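Local structure of Tb427.07.360- putative uncharacterized metacyclic invariant surface protein from Trypanosoma brucei (Trypanosoma brucei, 5VTL) at residues A86-A97 / E173-A184. The protein is of unknown function but is probably an invariant surface protein of the metacyclic trypanosome, with an extended helical architecture. Sequence-based numbering, arbitrary orientation.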
ATOM      1  N   ALA A  86      -4.879   6.126   9.017  1.00 12.01           N
ATOM      2  CA  ALA A  86      -3.970   5.467   8.079  1.00  9.46           C
ATOM      3  C   ALA A  86      -4.344   5.821   6.640  1.00 11.80           C
ATOM      4  O   ALA A  86      -3.465   6.072   5.813  1.00 11.39           O
ATOM      5  CB  ALA A  86      -3.962   3.957   8.312  1.00  7.47           C
ATOM      6  N   LEU A  87      -5.641   5.904   6.353  1.00  9.17           N
ATOM      7  CA  LEU A  87      -6.087   6.311   5.023  1.00  9.06           C
ATOM      8  C   LEU A  87      -5.617   7.731   4.726  1.00 14.47           C
ATOM      9  O   LEU A  87      -5.163   8.015   3.621  1.00 12.47           O
ATOM     10  CB  LEU A  87      -7.605   6.230   4.912  1.00  9.11           C
ATOM     11  CG  LEU A  87      -8.269   6.654   3.604  1.00 13.11           C
ATOM     12  CD1 LEU A  87      -7.691   5.925   2.390  1.00 10.06           C
ATOM     13  CD2 LEU A  87      -9.767   6.420   3.709  1.00 11.42           C
ATOM     14  N   SER A  88      -5.695   8.613   5.716  1.00 14.90           N
ATOM     15  CA  SER A  88      -5.253   9.991   5.502  1.00 14.42           C
ATOM     16  C   SER A  88      -3.748  10.049   5.243  1.00 18.56           C
ATOM     17  O   SER A  88      -3.299  10.830   4.401  1.00 16.39           O
ATOM     18  CB  SER A  88      -5.654  10.906   6.657  1.00 19.04           C
ATOM     19  OG  SER A  88      -5.029  10.500   7.847  1.00 28.23           O
ATOM     20  N   ASP A  89      -2.966   9.241   5.960  1.00 12.10           N
ATOM     21  CA  ASP A  89      -1.547   9.088   5.636  1.00 12.19           C
ATOM     22  C   ASP A  89      -1.317   8.584   4.199  1.00 11.86           C
ATOM     23  O   ASP A  89      -0.483   9.131   3.469  1.00 13.27           O
ATOM     24  CB  ASP A  89      -0.860   8.137   6.612  1.00 10.44           C
ATOM     25  CG  ASP A  89      -0.815   8.687   8.038  1.00 18.49           C
ATOM     26  OD1 ASP A  89      -1.129   9.887   8.233  1.00 15.16           O
ATOM     27  OD2 ASP A  89      -0.449   7.910   8.951  1.00 15.08           O
ATOM     28  N   VAL A  90      -2.038   7.542   3.803  1.00  8.31           N
ATOM     29  CA  VAL A  90      -1.932   6.983   2.451  1.00 11.74           C
ATOM     30  C   VAL A  90      -2.167   8.074   1.409  1.00 13.79           C
ATOM     31  O   VAL A  90      -1.469   8.169   0.386  1.00 11.54           O
ATOM     32  CB  VAL A  90      -2.952   5.829   2.252  1.00 10.90           C
ATOM     33  CG1 VAL A  90      -3.083   5.425   0.791  1.00 11.45           C
ATOM     34  CG2 VAL A  90      -2.551   4.605   3.088  1.00 10.42           C
ATOM     35  N   GLU A  91      -3.161   8.902   1.671  1.00 14.38           N
ATOM     36  CA  GLU A  91      -3.569   9.893   0.699  1.00 11.21           C
ATOM     37  C   GLU A  91      -2.458  10.926   0.499  1.00 13.89           C
ATOM     38  O   GLU A  91      -2.223  11.412  -0.607  1.00 14.20           O
ATOM     39  CB  GLU A  91      -4.854  10.552   1.179  1.00 16.71           C
ATOM     40  CG  GLU A  91      -6.096   9.741   0.814  1.00 24.44           C
ATOM     41  CD  GLU A  91      -7.346  10.212   1.527  1.00 40.81           C
ATOM     42  OE1 GLU A  91      -7.220  11.099   2.399  1.00 43.27           O
ATOM     43  OE2 GLU A  91      -8.450   9.688   1.220  1.00 34.48           O
ATOM     44  N   GLN A  92      -1.771  11.246   1.582  1.00  9.63           N
ATOM     45  CA  GLN A  92      -0.676  12.201   1.551  1.00 11.58           C
ATOM     46  C   GLN A  92       0.471  11.581   0.786  1.00 12.42           C
ATOM     47  O   GLN A  92       0.964  12.165  -0.165  1.00  8.37           O
ATOM     48  CB  GLN A  92      -0.288  12.541   2.980  1.00 12.39           C
ATOM     49  CG  GLN A  92       1.071  13.128   3.227  1.00 16.33           C
ATOM     50  CD  GLN A  92       1.401  13.111   4.718  1.00 36.24           C
ATOM     51  OE1 GLN A  92       0.521  12.861   5.557  1.00 41.61           O
ATOM     52  NE2 GLN A  92       2.667  13.354   5.054  1.00 27.56           N
ATOM     53  N   TYR A  93       0.873  10.371   1.163  1.00  7.20           N
ATOM     54  CA  TYR A  93       2.000   9.748   0.486  1.00 10.85           C
ATOM     55  C   TYR A  93       1.698   9.391  -0.959  1.00  8.14           C
ATOM     56  O   TYR A  93       2.598   9.423  -1.799  1.00  8.92           O
ATOM     57  CB  TYR A  93       2.472   8.520   1.275  1.00  8.94           C
ATOM     58  CG  TYR A  93       2.938   8.897   2.655  1.00 10.21           C
ATOM     59  CD1 TYR A  93       3.902   9.899   2.849  1.00 14.09           C
ATOM     60  CD2 TYR A  93       2.403   8.285   3.764  1.00 11.44           C
ATOM     61  CE1 TYR A  93       4.322  10.250   4.133  1.00 14.09           C
ATOM     62  CE2 TYR A  93       2.816   8.629   5.052  1.00 15.79           C
ATOM     63  CZ  TYR A  93       3.767   9.615   5.229  1.00 20.90           C
ATOM     64  OH  TYR A  93       4.158   9.944   6.514  1.00 20.69           O
ATOM     65  N   ALA A  94       0.454   9.017  -1.246  1.00  5.91           N
ATOM     66  CA  ALA A  94       0.043   8.726  -2.616  1.00 10.49           C
ATOM     67  C   ALA A  94       0.007   9.975  -3.492  1.00  6.80           C
ATOM     68  O   ALA A  94       0.093   9.862  -4.723  1.00 10.49           O
ATOM     69  CB  ALA A  94      -1.311   8.023  -2.646  1.00 11.73           C
ATOM     70  N   ALA A  95      -0.143  11.154  -2.882  1.00  6.81           N
ATOM     71  CA  ALA A  95      -0.033  12.396  -3.652  1.00  6.24           C
ATOM     72  C   ALA A  95       1.424  12.802  -3.869  1.00 10.48           C
ATOM     73  O   ALA A  95       1.773  13.333  -4.914  1.00 11.50           O
ATOM     74  CB  ALA A  95      -0.777  13.515  -2.977  1.00 10.82           C
ATOM     75  N   ASN A  96       2.264  12.544  -2.872  1.00  6.80           N
ATOM     76  CA  ASN A  96       3.677  12.911  -2.923  1.00  9.22           C
ATOM     77  C   ASN A  96       4.501  12.094  -3.906  1.00  9.41           C
ATOM     78  O   ASN A  96       5.216  12.639  -4.749  1.00  7.78           O
ATOM     79  CB  ASN A  96       4.302  12.760  -1.539  1.00  8.78           C
ATOM     80  CG  ASN A  96       3.767  13.766  -0.542  1.00  7.91           C
ATOM     81  OD1 ASN A  96       2.926  14.607  -0.891  1.00  9.91           O
ATOM     82  ND2 ASN A  96       4.229  13.674   0.725  1.00 10.37           N
ATOM     83  N   ALA A  97       4.427  10.772  -3.789  1.00 10.27           N
ATOM     84  CA  ALA A  97       5.297   9.911  -4.594  1.00  7.44           C
ATOM     85  C   ALA A  97       5.199  10.128  -6.116  1.00  6.81           C
ATOM     86  O   ALA A  97       6.239  10.206  -6.781  1.00  8.26           O
ATOM     87  CB  ALA A  97       5.094   8.430  -4.229  1.00  7.89           C
ATOM     88  N   GLU A 173       9.406   7.941   0.336  1.00  7.39           N
ATOM     89  CA  GLU A 173       7.982   8.245   0.265  1.00  6.54           C
ATOM     90  C   GLU A 173       7.178   6.996  -0.060  1.00  6.52           C
ATOM     91  O   GLU A 173       6.092   6.783   0.490  1.00  6.74           O
ATOM     92  CB  GLU A 173       7.683   9.290  -0.810  1.00 10.75           C
ATOM     93  CG  GLU A 173       8.084  10.709  -0.482  1.00 20.52           C
ATOM     94  CD  GLU A 173       7.297  11.312   0.661  1.00 14.82           C
ATOM     95  OE1 GLU A 173       6.052  11.391   0.590  1.00 14.04           O
ATOM     96  OE2 GLU A 173       7.948  11.720   1.630  1.00 21.96           O
ATOM     97  N   TYR A 174       7.697   6.164  -0.962  1.00  8.62           N
ATOM     98  CA  TYR A 174       6.969   4.971  -1.336  1.00  6.83           C
ATOM     99  C   TYR A 174       6.968   4.013  -0.147  1.00  5.36           C
ATOM    100  O   TYR A 174       5.961   3.358   0.133  1.00  6.51           O
ATOM    101  CB  TYR A 174       7.527   4.321  -2.624  1.00  8.47           C
ATOM    102  CG  TYR A 174       6.384   3.729  -3.433  1.00  6.67           C
ATOM    103  CD1 TYR A 174       5.943   2.434  -3.195  1.00  5.29           C
ATOM    104  CD2 TYR A 174       5.718   4.477  -4.385  1.00  5.90           C
ATOM    105  CE1 TYR A 174       4.896   1.899  -3.902  1.00  4.44           C
ATOM    106  CE2 TYR A 174       4.663   3.956  -5.099  1.00  6.84           C
ATOM    107  CZ  TYR A 174       4.251   2.667  -4.854  1.00  6.04           C
ATOM    108  OH  TYR A 174       3.190   2.143  -5.528  1.00  6.13           O
ATOM    109  N   ASP A 175       8.063   3.961   0.593  1.00  8.69           N
ATOM    110  CA  ASP A 175       8.082   3.152   1.800  1.00  7.40           C
ATOM    111  C   ASP A 175       7.000   3.622   2.788  1.00  6.48           C
ATOM    112  O   ASP A 175       6.324   2.811   3.427  1.00  7.95           O
ATOM    113  CB  ASP A 175       9.439   3.208   2.496  1.00  8.29           C
ATOM    114  CG  ASP A 175      10.471   2.264   1.902  1.00 12.84           C
ATOM    115  OD1 ASP A 175      10.128   1.294   1.174  1.00 14.45           O
ATOM    116  OD2 ASP A 175      11.657   2.514   2.178  1.00 12.52           O
ATOM    117  N   GLN A 176       6.859   4.935   2.944  1.00  7.56           N
ATOM    118  CA  GLN A 176       5.870   5.485   3.870  1.00  8.33           C
ATOM    119  C   GLN A 176       4.469   5.137   3.414  1.00  6.58           C
ATOM    120  O   GLN A 176       3.596   4.820   4.217  1.00  7.25           O
ATOM    121  CB  GLN A 176       6.024   6.996   3.972  1.00 12.33           C
ATOM    122  CG  GLN A 176       7.226   7.397   4.734  1.00 12.15           C
ATOM    123  CD  GLN A 176       6.904   7.668   6.174  1.00 33.95           C
ATOM    124  OE1 GLN A 176       6.052   7.002   6.765  1.00 23.56           O
ATOM    125  NE2 GLN A 176       7.570   8.659   6.757  1.00 39.23           N
ATOM    126  N   LEU A 177       4.274   5.180   2.103  1.00  7.96           N
ATOM    127  CA  LEU A 177       3.003   4.808   1.506  1.00  7.60           C
ATOM    128  C   LEU A 177       2.667   3.351   1.819  1.00  6.41           C
ATOM    129  O   LEU A 177       1.578   3.051   2.279  1.00  7.95           O
ATOM    130  CB  LEU A 177       3.049   5.050  -0.012  1.00  3.03           C
ATOM    131  CG  LEU A 177       1.823   4.609  -0.826  1.00  7.14           C
ATOM    132  CD1 LEU A 177       0.529   5.174  -0.259  1.00  5.08           C
ATOM    133  CD2 LEU A 177       1.997   5.038  -2.293  1.00  7.60           C
ATOM    134  N   GLU A 178       3.609   2.447   1.600  1.00  6.07           N
ATOM    135  CA  GLU A 178       3.352   1.039   1.832  1.00  5.46           C
ATOM    136  C   GLU A 178       3.067   0.770   3.312  1.00  9.21           C
ATOM    137  O   GLU A 178       2.224  -0.067   3.651  1.00 11.13           O
ATOM    138  CB  GLU A 178       4.532   0.180   1.348  1.00 11.35           C
ATOM    139  CG  GLU A 178       4.743   0.225  -0.170  1.00  7.02           C
ATOM    140  CD  GLU A 178       5.655  -0.874  -0.708  1.00 11.30           C
ATOM    141  OE1 GLU A 178       6.462  -1.492   0.044  1.00  7.01           O
ATOM    142  OE2 GLU A 178       5.532  -1.135  -1.921  1.00  7.88           O
ATOM    143  N   ALA A 179       3.769   1.476   4.184  1.00  7.79           N
ATOM    144  CA  ALA A 179       3.623   1.283   5.625  1.00  9.96           C
ATOM    145  C   ALA A 179       2.248   1.750   6.085  1.00  7.06           C
ATOM    146  O   ALA A 179       1.631   1.126   6.951  1.00  9.79           O
ATOM    147  CB  ALA A 179       4.728   2.022   6.382  1.00 10.53           C
ATOM    148  N   ALA A 180       1.765   2.821   5.480  1.00  6.81           N
ATOM    149  CA  ALA A 180       0.456   3.372   5.800  1.00  8.19           C
ATOM    150  C   ALA A 180      -0.636   2.431   5.348  1.00  6.45           C
ATOM    151  O   ALA A 180      -1.618   2.194   6.063  1.00  7.62           O
ATOM    152  CB  ALA A 180       0.282   4.742   5.161  1.00  9.79           C
ATOM    153  N   VAL A 181      -0.463   1.891   4.145  1.00  6.09           N
ATOM    154  CA  VAL A 181      -1.371   0.875   3.633  1.00  8.36           C
ATOM    155  C   VAL A 181      -1.442  -0.340   4.574  1.00  9.61           C
ATOM    156  O   VAL A 181      -2.525  -0.875   4.833  1.00  8.45           O
ATOM    157  CB  VAL A 181      -0.945   0.442   2.200  1.00 11.79           C
ATOM    158  CG1 VAL A 181      -1.690  -0.816   1.727  1.00 10.42           C
ATOM    159  CG2 VAL A 181      -1.190   1.592   1.240  1.00 11.62           C
ATOM    160  N   ARG A 182      -0.290  -0.795   5.045  1.00  7.72           N
ATOM    161  CA  ARG A 182      -0.241  -1.888   6.001  1.00  8.24           C
ATOM    162  C   ARG A 182      -0.988  -1.520   7.304  1.00 10.79           C
ATOM    163  O   ARG A 182      -1.703  -2.350   7.880  1.00  9.11           O
ATOM    164  CB  ARG A 182       1.211  -2.224   6.279  1.00  9.43           C
ATOM    165  CG  ARG A 182       1.452  -3.407   7.193  1.00 14.00           C
ATOM    166  CD  ARG A 182       2.968  -3.556   7.427  1.00 35.77           C
ATOM    167  NE  ARG A 182       3.750  -3.050   6.280  1.00 46.78           N
ATOM    168  CZ  ARG A 182       4.781  -2.198   6.348  1.00 44.95           C
ATOM    169  NH1 ARG A 182       5.399  -1.805   5.229  1.00 20.28           N
ATOM    170  NH2 ARG A 182       5.207  -1.732   7.522  1.00 23.65           N
ATOM    171  N   ARG A 183      -0.842  -0.280   7.755  1.00  8.31           N
ATOM    172  CA  ARG A 183      -1.513   0.156   8.984  1.00  7.89           C
ATOM    173  C   ARG A 183      -3.021   0.133   8.833  1.00  8.36           C
ATOM    174  O   ARG A 183      -3.749  -0.253   9.761  1.00  7.85           O
ATOM    175  CB  ARG A 183      -1.042   1.554   9.403  1.00  8.71           C
ATOM    176  CG  ARG A 183       0.349   1.543   9.976  1.00 11.76           C
ATOM    177  CD  ARG A 183       0.681   2.825  10.709  1.00  9.51           C
ATOM    178  NE  ARG A 183       0.543   4.045   9.914  1.00 10.33           N
ATOM    179  CZ  ARG A 183       1.500   4.574   9.151  1.00  9.39           C
ATOM    180  NH1 ARG A 183       1.266   5.706   8.500  1.00 11.03           N
ATOM    181  NH2 ARG A 183       2.680   3.968   9.021  1.00  8.75           N
ATOM    182  N   ALA A 184      -3.494   0.514   7.646  1.00  6.63           N
ATOM    183  CA  ALA A 184      -4.918   0.481   7.334  1.00  7.48           C
ATOM    184  C   ALA A 184      -5.454  -0.953   7.350  1.00  5.41           C
ATOM    185  O   ALA A 184      -6.532  -1.217   7.887  1.00  8.02           O
ATOM    186  CB  ALA A 184      -5.173   1.123   5.971  1.00  8.78           C
TER
HETATM  187  O   HOH W   1      -1.507   5.884  10.727  1.00 13.03           O
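Tyr-93 lies flat against Gln-176, whose CB sits 3.5 Å from the centroid of the Tyr-93 ring and only 4° off the ring normal, a CH-pi contact over the face. The Gln-176 chain bends at chi2, which carries its amide along the ring toward the hydroxyl, the two planes 19° apart. At the ring edge Glu-173 OE1 approaches Tyr-93 CD1 in plane. Tyr-93 thus fills a hole formed by Glu-173, Gln-176, Leu-177 and Ala-180; reciprocally, Ala-180 is a knob among Ala-86, Asp-89, Val-90 and Tyr-93. Such knobs-into-holes packing is consistent with coiled-coil-like pairing of segments 86-97 and 173-184, which lie on helices 63-102 and 157-209; the segment axes run antiparallel at 158° and come within 8.2 Å of each other.

Apolar contacts continue on the buried side. Val-90 CG2 presses on Ala-180 CB at 3.5 Å, while its CG1 meets Leu-177 CD1; Ala-86 CB lies 3.9 Å from Ala-184 CB, two methyl groups in direct contact. Helix 4-58 closes this side through Leu-27 on Leu-177 and Lys-28 on Ala-94.

Polar bonds flank the other side. Arg-183 NH1 donates to Asp-89 OD2 (2.8 Å) in a salt bridge reaching the anti side of the carboxylate, and a water links that same oxygen to Arg-183 NE. Toward the far end, Asn-96 ND2 gives Glu-173 OE1 a 2.9 Å bond that comes from above the carboxylate plane.

The small Ala-86, Ala-180 and Ala-184 probably allow the axes to approach closely, while the water-linked salt bridge and the amide-carboxylate bond, near opposite ends of the contact, probably favour this antiparallel register.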